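Local atomic coordinates of UDP-galactopyranose mutase (Deinococcus radiodurans, PDB entry 3HDQ), a protein that probably interconverts UDP-galactopyranose and UDP-galactofuranose, using a bound FAD as cofactor. Residues Q253-T258 and Q357-V362; F265-G270 and K348-A353. All coordinates share one frame; numbering follows the deposited sequence.

Interaction 1: Q253-T258 and Q357-V362; sequences QHMIYT and QDVTFV. With FAD (flavin-adenine dinucleotide), chain L.
Tyr-257 and Phe-361 sit side by side on one face of two parallel strands, their rings meeting obliquely, with planes 65° apart and CD2 of Tyr-257 3.8 Å from CD2 of Phe-361. The tyrosine points its CG away from its own backbone N (chi1 -179°), while the phenylalanine swings CG back beside its N (chi1 -64°), and these different choices bring the two CD2 atoms together. Phe-264 packs against both rings, and the Tyr-257 hydroxyl bonds to the carbonyl of Pro-260. On the same face, CG1 of Val-359 lies 4.2 Å from CB of Tyr-257. Four backbone bonds join the strands, from Met-255 N to Asp-358 O (3.0 Å) through to Val-362 N to Tyr-257 O (3.1 Å). They attach 359-361 as the edge strand of the parallel Rossmann-type sheet that carries the FAD. The other face holds Ile-256, whose CG2 branch reaches CG2 of Val-362 at 4.2 Å; Ile-256 packs on helix 39-50, and Val-362 on both that helix and helix 373-388. Two residues before Ile-256, Asp-358 O lies over the centre of the His-254 ring, 3.4 Å above its plane. At the far end Thr-258 OG1, bonded to Val-35 O, approaches O4B of the FAD ribose at 3.6 Å.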
loop_
_atom_site.group_PDB
_atom_site.type_symbol
_atom_site.label_atom_id
_atom_site.label_comp_id
_atom_site.label_asym_id
_atom_site.label_seq_id
_atom_site.Cartn_x
_atom_site.Cartn_y
_atom_site.Cartn_z
ATOM N N GLN A 253 18.435 10.968 -19.003
ATOM C CA GLN A 253 18.531 11.425 -20.385
ATOM C C GLN A 253 17.308 12.210 -20.873
ATOM O O GLN A 253 17.432 13.136 -21.675
ATOM C CB GLN A 253 18.781 10.239 -21.319
ATOM C CG GLN A 253 20.114 9.563 -21.089
ATOM C CD GLN A 253 21.266 10.544 -21.203
ATOM O OE1 GLN A 253 21.603 10.992 -22.304
ATOM N NE2 GLN A 253 21.875 10.891 -20.064
ATOM N N HIS A 254 16.124 11.823 -20.409
ATOM C CA HIS A 254 14.905 12.517 -20.799
ATOM C C HIS A 254 13.922 12.589 -19.635
ATOM O O HIS A 254 13.876 11.688 -18.807
ATOM C CB HIS A 254 14.250 11.843 -22.009
ATOM C CG HIS A 254 13.208 12.691 -22.669
ATOM N ND1 HIS A 254 13.482 13.506 -23.745
ATOM C CD2 HIS A 254 11.895 12.873 -22.381
ATOM C CE1 HIS A 254 12.380 14.143 -24.103
ATOM N NE2 HIS A 254 11.408 13.780 -23.287
ATOM N N MET A 255 13.155 13.674 -19.567
ATOM C CA MET A 255 12.163 13.850 -18.513
ATOM C C MET A 255 10.737 13.825 -19.061
ATOM O O MET A 255 10.439 14.419 -20.108
ATOM C CB MET A 255 12.389 15.148 -17.717
ATOM C CG MET A 255 11.311 15.373 -16.663
ATOM S SD MET A 255 11.374 16.896 -15.694
ATOM C CE MET A 255 12.758 16.542 -14.617
ATOM N N ILE A 256 9.869 13.112 -18.347
ATOM C CA ILE A 256 8.438 13.146 -18.598
ATOM C C ILE A 256 7.798 13.787 -17.374
ATOM O O ILE A 256 7.906 13.261 -16.277
ATOM C CB ILE A 256 7.880 11.731 -18.876
ATOM C CG1 ILE A 256 8.469 11.202 -20.188
ATOM C CG2 ILE A 256 6.350 11.746 -18.962
ATOM C CD1 ILE A 256 7.914 9.890 -20.638
ATOM N N TYR A 257 7.171 14.947 -17.564
ATOM C CA TYR A 257 6.601 15.713 -16.457
ATOM C C TYR A 257 5.065 15.670 -16.499
ATOM O O TYR A 257 4.461 15.900 -17.552
ATOM C CB TYR A 257 7.131 17.168 -16.471
ATOM C CG TYR A 257 6.607 18.048 -15.347
ATOM C CD1 TYR A 257 7.173 18.008 -14.082
ATOM C CD2 TYR A 257 5.541 18.918 -15.557
ATOM C CE1 TYR A 257 6.683 18.804 -13.051
ATOM C CE2 TYR A 257 5.056 19.719 -14.553
ATOM C CZ TYR A 257 5.620 19.659 -13.297
ATOM O OH TYR A 257 5.124 20.470 -12.285
ATOM N N THR A 258 4.443 15.359 -15.362
ATOM C CA THR A 258 2.982 15.240 -15.289
ATOM C C THR A 258 2.392 16.119 -14.175
ATOM O O THR A 258 1.217 16.011 -13.837
ATOM C CB THR A 258 2.512 13.764 -15.139
ATOM O OG1 THR A 258 2.752 13.284 -13.807
ATOM C CG2 THR A 258 3.225 12.855 -16.154
ATOM N N GLN A 357 13.815 21.343 -24.399
ATOM C CA GLN A 357 14.452 20.341 -25.240
ATOM C C GLN A 357 14.117 18.908 -24.822
ATOM O O GLN A 357 13.442 18.176 -25.558
ATOM C CB GLN A 357 15.969 20.577 -25.300
ATOM C CG GLN A 357 16.328 21.982 -25.784
ATOM C CD GLN A 357 17.781 22.123 -26.209
ATOM O OE1 GLN A 357 18.649 21.372 -25.762
ATOM N NE2 GLN A 357 18.052 23.099 -27.074
ATOM N N ASP A 358 14.571 18.517 -23.638
ATOM C CA ASP A 358 14.451 17.124 -23.226
ATOM C C ASP A 358 13.352 16.866 -22.196
ATOM O O ASP A 358 13.529 16.057 -21.290
ATOM C CB ASP A 358 15.793 16.626 -22.699
ATOM C CG ASP A 358 16.756 16.297 -23.812
ATOM O OD1 ASP A 358 17.683 17.106 -24.037
ATOM O OD2 ASP A 358 16.565 15.247 -24.472
ATOM N N VAL A 359 12.225 17.553 -22.346
ATOM C CA VAL A 359 11.095 17.356 -21.459
ATOM C C VAL A 359 9.820 17.191 -22.267
ATOM O O VAL A 359 9.535 17.992 -23.157
ATOM C CB VAL A 359 10.926 18.534 -20.482
ATOM C CG1 VAL A 359 9.820 18.245 -19.482
ATOM C CG2 VAL A 359 12.221 18.786 -19.745
ATOM N N THR A 360 9.059 16.140 -21.979
ATOM C CA THR A 360 7.713 16.056 -22.537
ATOM C C THR A 360 6.616 16.077 -21.468
ATOM O O THR A 360 6.717 15.436 -20.422
ATOM C CB THR A 360 7.534 14.942 -23.626
ATOM O OG1 THR A 360 6.345 14.188 -23.374
ATOM C CG2 THR A 360 8.706 14.020 -23.691
ATOM N N PHE A 361 5.587 16.868 -21.748
ATOM C CA PHE A 361 4.521 17.139 -20.804
ATOM C C PHE A 361 3.300 16.290 -21.147
ATOM O O PHE A 361 2.892 16.220 -22.307
ATOM C CB PHE A 361 4.183 18.640 -20.821
ATOM C CG PHE A 361 5.317 19.522 -20.368
ATOM C CD1 PHE A 361 6.451 19.676 -21.153
ATOM C CD2 PHE A 361 5.256 20.182 -19.148
ATOM C CE1 PHE A 361 7.493 20.458 -20.736
ATOM C CE2 PHE A 361 6.302 20.976 -18.724
ATOM C CZ PHE A 361 7.424 21.119 -19.526
ATOM N N VAL A 362 2.738 15.628 -20.136
ATOM C CA VAL A 362 1.622 14.702 -20.338
ATOM C C VAL A 362 0.713 14.709 -19.130
ATOM O O VAL A 362 1.195 14.787 -18.004
ATOM C CB VAL A 362 2.098 13.236 -20.509
ATOM C CG1 VAL A 362 0.956 12.371 -21.032
ATOM C CG2 VAL A 362 3.306 13.154 -21.427
HETATM P PA FAD L . -2.402 12.937 -11.405
HETATM O O1A FAD L . -3.170 11.900 -10.828
HETATM O O2A FAD L . -2.756 14.161 -10.814
HETATM O O5B FAD L . -0.922 12.601 -11.104
HETATM C C5B FAD L . 0.133 13.470 -11.272
HETATM C C4B FAD L . 1.123 13.170 -10.195
HETATM O O4B FAD L . 2.220 14.002 -10.314
HETATM C C3B FAD L . 0.507 13.480 -8.853
HETATM O O3B FAD L . 0.375 12.357 -8.048
HETATM C C2B FAD L . 1.452 14.452 -8.228
HETATM O O2B FAD L . 1.648 14.121 -6.908
HETATM C C1B FAD L . 2.694 14.295 -9.055
HETATM N N9A FAD L . 3.531 15.490 -8.997
HETATM C C8A FAD L . 3.206 16.756 -9.283
HETATM N N7A FAD L . 4.240 17.535 -9.093
HETATM C C5A FAD L . 5.252 16.790 -8.679
HETATM C C6A FAD L . 6.555 17.063 -8.328
HETATM N N6A FAD L . 7.059 18.232 -8.526
HETATM N N1A FAD L . 7.378 16.071 -7.930
HETATM C C2A FAD L . 6.919 14.805 -7.859
HETATM N N3A FAD L . 5.643 14.538 -8.203
HETATM C C4A FAD L . 4.815 15.503 -8.595
HETATM N N1 FAD L . -11.743 10.400 -13.911
HETATM C C2 FAD L . -12.554 9.460 -14.407
HETATM O O2 FAD L . -12.327 8.930 -15.453
HETATM N N3 FAD L . -13.632 9.115 -13.696
HETATM C C4 FAD L . -13.888 9.702 -12.502
HETATM O O4 FAD L . -14.839 9.406 -11.861
HETATM C C4X FAD L . -13.064 10.657 -12.032
HETATM N N5 FAD L . -13.340 11.246 -10.851
HETATM C C5X FAD L . -12.512 12.199 -10.378
HETATM C C6 FAD L . -12.794 12.785 -9.167
HETATM C C7 FAD L . -11.962 13.750 -8.675
HETATM C C7M FAD L . -12.255 14.393 -7.382
HETATM C C8 FAD L . -10.850 14.120 -9.374
HETATM C C8M FAD L . -9.986 15.178 -8.800
HETATM C C9 FAD L . -10.564 13.524 -10.585
HETATM C C9A FAD L . -11.397 12.563 -11.101
HETATM N N10 FAD L . -11.128 11.955 -12.293
HETATM C C10 FAD L . -11.977 11.010 -12.746
HETATM C "C1'" FAD L . -10.006 12.397 -13.160
HETATM C "C2'" FAD L . -8.706 11.680 -12.876
HETATM O "O2'" FAD L . -8.369 11.998 -11.574
HETATM C "C3'" FAD L . -7.564 12.122 -13.784
HETATM O "O3'" FAD L . -7.735 11.834 -15.101
HETATM C "C4'" FAD L . -6.358 11.289 -13.545
HETATM O "O4'" FAD L . -6.455 10.902 -12.209
HETATM C "C5'" FAD L . -5.151 12.125 -13.850
HETATM O "O5'" FAD L . -3.992 11.420 -14.102
HETATM P P FAD L . -2.649 12.195 -14.162
HETATM O O1P FAD L . -1.583 11.272 -14.184
HETATM O O2P FAD L . -2.655 12.935 -15.367
HETATM O O3P FAD L . -2.588 13.161 -12.940
#

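Interaction 2: F265-G270 and K348-A353; sequences FDFCYG and KYEALA
The hydroxyl of Tyr-349 reaches from its helix into the turn at 267-270 and is held there by two hydrogen bonds. It gives its proton to Gly-270 O at 2.6 Å, lying in the carbonyl plane on a lone pair of that oxygen, and Gly-270 O in turn lies at the edge of the tyrosine ring, in its plane. The same hydroxyl accepts from Tyr-269 N at 3.0 Å, a bent bond with 149° at the hydrogen. One phenol therefore serves as donor and acceptor to neighbouring backbone groups. The loop settles other polar groups itself: Gly-270 N bonds to Phe-267 O and Cys-268 N to Phe-265 O. On the helix, Ala-353 N is taken by Tyr-349 O, and Leu-352 N reaches Lys-348 O weakly.

Side chains close in around these bonds. Tyr-269 sets its edge against the face of Tyr-349, planes at 70°, with CD2 of Tyr-269 3.7 Å from CE2 of Tyr-349. Lys-348 folds back over the Tyr-269 ring: its CB lies over one face, and the bends from chi2 onward bring NZ to an off-centre cation-pi position 4.4 Å from the ring centroid. The opposite face carries SG of Cys-268. Further along, CB of Leu-352 sits 3.8 Å from the centroid of the Phe-265 ring, directly over its face, a CH-pi contact. The loop begins within the Schellman motif that ends helix 261-264, with Asp-266, at positive phi, as its C-prime residue, and Phe-267 to Gly-270 form a type I beta turn, fastened to helix 340-355 by a tyrosine hydroxyl.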
loop_
_atom_site.group_PDB
_atom_site.type_symbol
_atom_site.label_atom_id
_atom_site.label_comp_id
_atom_site.label_asym_id
_atom_site.label_seq_id
_atom_site.Cartn_x
_atom_site.Cartn_y
_atom_site.Cartn_z
ATOM N N PHE A 265 7.790 25.922 -14.640
ATOM C CA PHE A 265 8.476 27.090 -15.150
ATOM C C PHE A 265 8.440 28.228 -14.124
ATOM O O PHE A 265 8.371 29.406 -14.481
ATOM C CB PHE A 265 7.872 27.513 -16.495
ATOM C CG PHE A 265 8.098 26.511 -17.603
ATOM C CD1 PHE A 265 7.056 25.722 -18.076
ATOM C CD2 PHE A 265 9.359 26.356 -18.172
ATOM C CE1 PHE A 265 7.266 24.803 -19.090
ATOM C CE2 PHE A 265 9.576 25.435 -19.196
ATOM C CZ PHE A 265 8.529 24.662 -19.656
ATOM N N ASP A 266 8.485 27.858 -12.847
ATOM C CA ASP A 266 8.633 28.817 -11.751
ATOM C C ASP A 266 7.615 29.961 -11.787
ATOM O O ASP A 266 7.933 31.088 -11.403
ATOM C CB ASP A 266 10.056 29.396 -11.728
ATOM C CG ASP A 266 11.119 28.350 -11.390
ATOM O OD1 ASP A 266 10.828 27.398 -10.629
ATOM O OD2 ASP A 266 12.261 28.490 -11.882
ATOM N N PHE A 267 6.399 29.670 -12.245
ATOM C CA PHE A 267 5.334 30.671 -12.296
ATOM C C PHE A 267 5.800 31.962 -12.973
ATOM O O PHE A 267 5.345 33.055 -12.633
ATOM C CB PHE A 267 4.807 30.951 -10.883
ATOM C CG PHE A 267 4.534 29.697 -10.082
ATOM C CD1 PHE A 267 3.353 28.983 -10.255
ATOM C CD2 PHE A 267 5.469 29.222 -9.169
ATOM C CE1 PHE A 267 3.103 27.823 -9.522
ATOM C CE2 PHE A 267 5.229 28.067 -8.432
ATOM C CZ PHE A 267 4.043 27.361 -8.611
ATOM N N CYS A 268 6.706 31.822 -13.936
ATOM C CA CYS A 268 7.295 32.973 -14.621
ATOM C C CYS A 268 6.278 33.860 -15.355
ATOM O O CYS A 268 6.586 34.999 -15.703
ATOM C CB CYS A 268 8.429 32.538 -15.566
ATOM S SG CYS A 268 7.922 31.683 -17.081
ATOM N N TYR A 269 5.072 33.354 -15.587
ATOM C CA TYR A 269 4.029 34.188 -16.181
ATOM C C TYR A 269 2.883 34.424 -15.207
ATOM O O TYR A 269 1.819 34.870 -15.609
ATOM C CB TYR A 269 3.461 33.583 -17.469
ATOM C CG TYR A 269 4.447 33.381 -18.604
ATOM C CD1 TYR A 269 5.088 34.456 -19.201
ATOM C CD2 TYR A 269 4.708 32.111 -19.097
ATOM C CE1 TYR A 269 5.983 34.267 -20.250
ATOM C CE2 TYR A 269 5.597 31.908 -20.142
ATOM C CZ TYR A 269 6.234 32.989 -20.711
ATOM O OH TYR A 269 7.118 32.787 -21.745
ATOM N N GLY A 270 3.097 34.117 -13.933
ATOM C CA GLY A 270 2.035 34.213 -12.947
ATOM C C GLY A 270 1.351 32.875 -12.708
ATOM O O GLY A 270 1.609 31.898 -13.414
ATOM N N LYS A 348 0.871 30.447 -23.158
ATOM C CA LYS A 348 2.216 30.968 -22.954
ATOM C C LYS A 348 3.127 29.905 -22.339
ATOM O O LYS A 348 4.295 29.781 -22.718
ATOM C CB LYS A 348 2.175 32.201 -22.048
ATOM C CG LYS A 348 1.099 33.205 -22.422
ATOM C CD LYS A 348 1.646 34.326 -23.273
ATOM C CE LYS A 348 2.499 35.233 -22.411
ATOM N NZ LYS A 348 1.848 35.389 -21.079
ATOM N N TYR A 349 2.597 29.153 -21.378
ATOM C CA TYR A 349 3.377 28.102 -20.729
ATOM C C TYR A 349 3.625 26.970 -21.700
ATOM O O TYR A 349 4.674 26.326 -21.669
ATOM C CB TYR A 349 2.676 27.585 -19.470
ATOM C CG TYR A 349 2.880 28.478 -18.264
ATOM C CD1 TYR A 349 1.815 29.158 -17.682
ATOM C CD2 TYR A 349 4.144 28.646 -17.712
ATOM C CE1 TYR A 349 2.005 29.974 -16.572
ATOM C CE2 TYR A 349 4.344 29.454 -16.604
ATOM C CZ TYR A 349 3.279 30.119 -16.041
ATOM O OH TYR A 349 3.493 30.926 -14.948
ATOM N N GLU A 350 2.649 26.752 -22.572
ATOM C CA GLU A 350 2.706 25.715 -23.587
ATOM C C GLU A 350 3.821 25.970 -24.599
ATOM O O GLU A 350 4.456 25.029 -25.079
ATOM C CB GLU A 350 1.354 25.617 -24.293
ATOM C CG GLU A 350 1.293 24.585 -25.411
ATOM C CD GLU A 350 -0.102 24.479 -26.032
ATOM O OE1 GLU A 350 -0.474 23.375 -26.479
ATOM O OE2 GLU A 350 -0.833 25.494 -26.058
ATOM N N ALA A 351 4.046 27.240 -24.934
ATOM C CA ALA A 351 5.135 27.606 -25.835
ATOM C C ALA A 351 6.466 27.285 -25.177
ATOM O O ALA A 351 7.387 26.805 -25.831
ATOM C CB ALA A 351 5.069 29.084 -26.201
ATOM N N LEU A 352 6.562 27.553 -23.880
ATOM C CA LEU A 352 7.745 27.172 -23.113
ATOM C C LEU A 352 7.913 25.652 -23.116
ATOM O O LEU A 352 8.993 25.144 -23.403
ATOM C CB LEU A 352 7.661 27.695 -21.676
ATOM C CG LEU A 352 7.893 29.190 -21.505
ATOM C CD1 LEU A 352 7.863 29.565 -20.031
ATOM C CD2 LEU A 352 9.223 29.600 -22.150
ATOM N N ALA A 353 6.833 24.932 -22.817
ATOM C CA ALA A 353 6.863 23.473 -22.814
ATOM C C ALA A 353 7.363 22.920 -24.141
ATOM O O ALA A 353 8.293 22.123 -24.166
ATOM C CB ALA A 353 5.478 22.896 -22.480
#

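How the interactions relate
Following the chain from the N terminus, three strands of the parallel sheet, 30-35, 55-58 and 235-239, are already laid down before strand 252-257, the inner partner in interaction 1. The short helix 261-264 then leads into the loop 265-270. The chain goes on through the long strands 274-284 and 320-336 of the mixed sheet before returning as helix 340-355, where interaction 2 closes its loop. Strand 359-361 follows that helix directly and closes interaction 1, so interaction 2 is nested inside it. The two contacts touch: Phe-361 CE1 packs on Ala-353 CB at 3.6 Å, and Phe-361 CZ on Phe-265 CE1 at 3.7 Å. Together they join the edge of the parallel sheet to the helix and loop beside it.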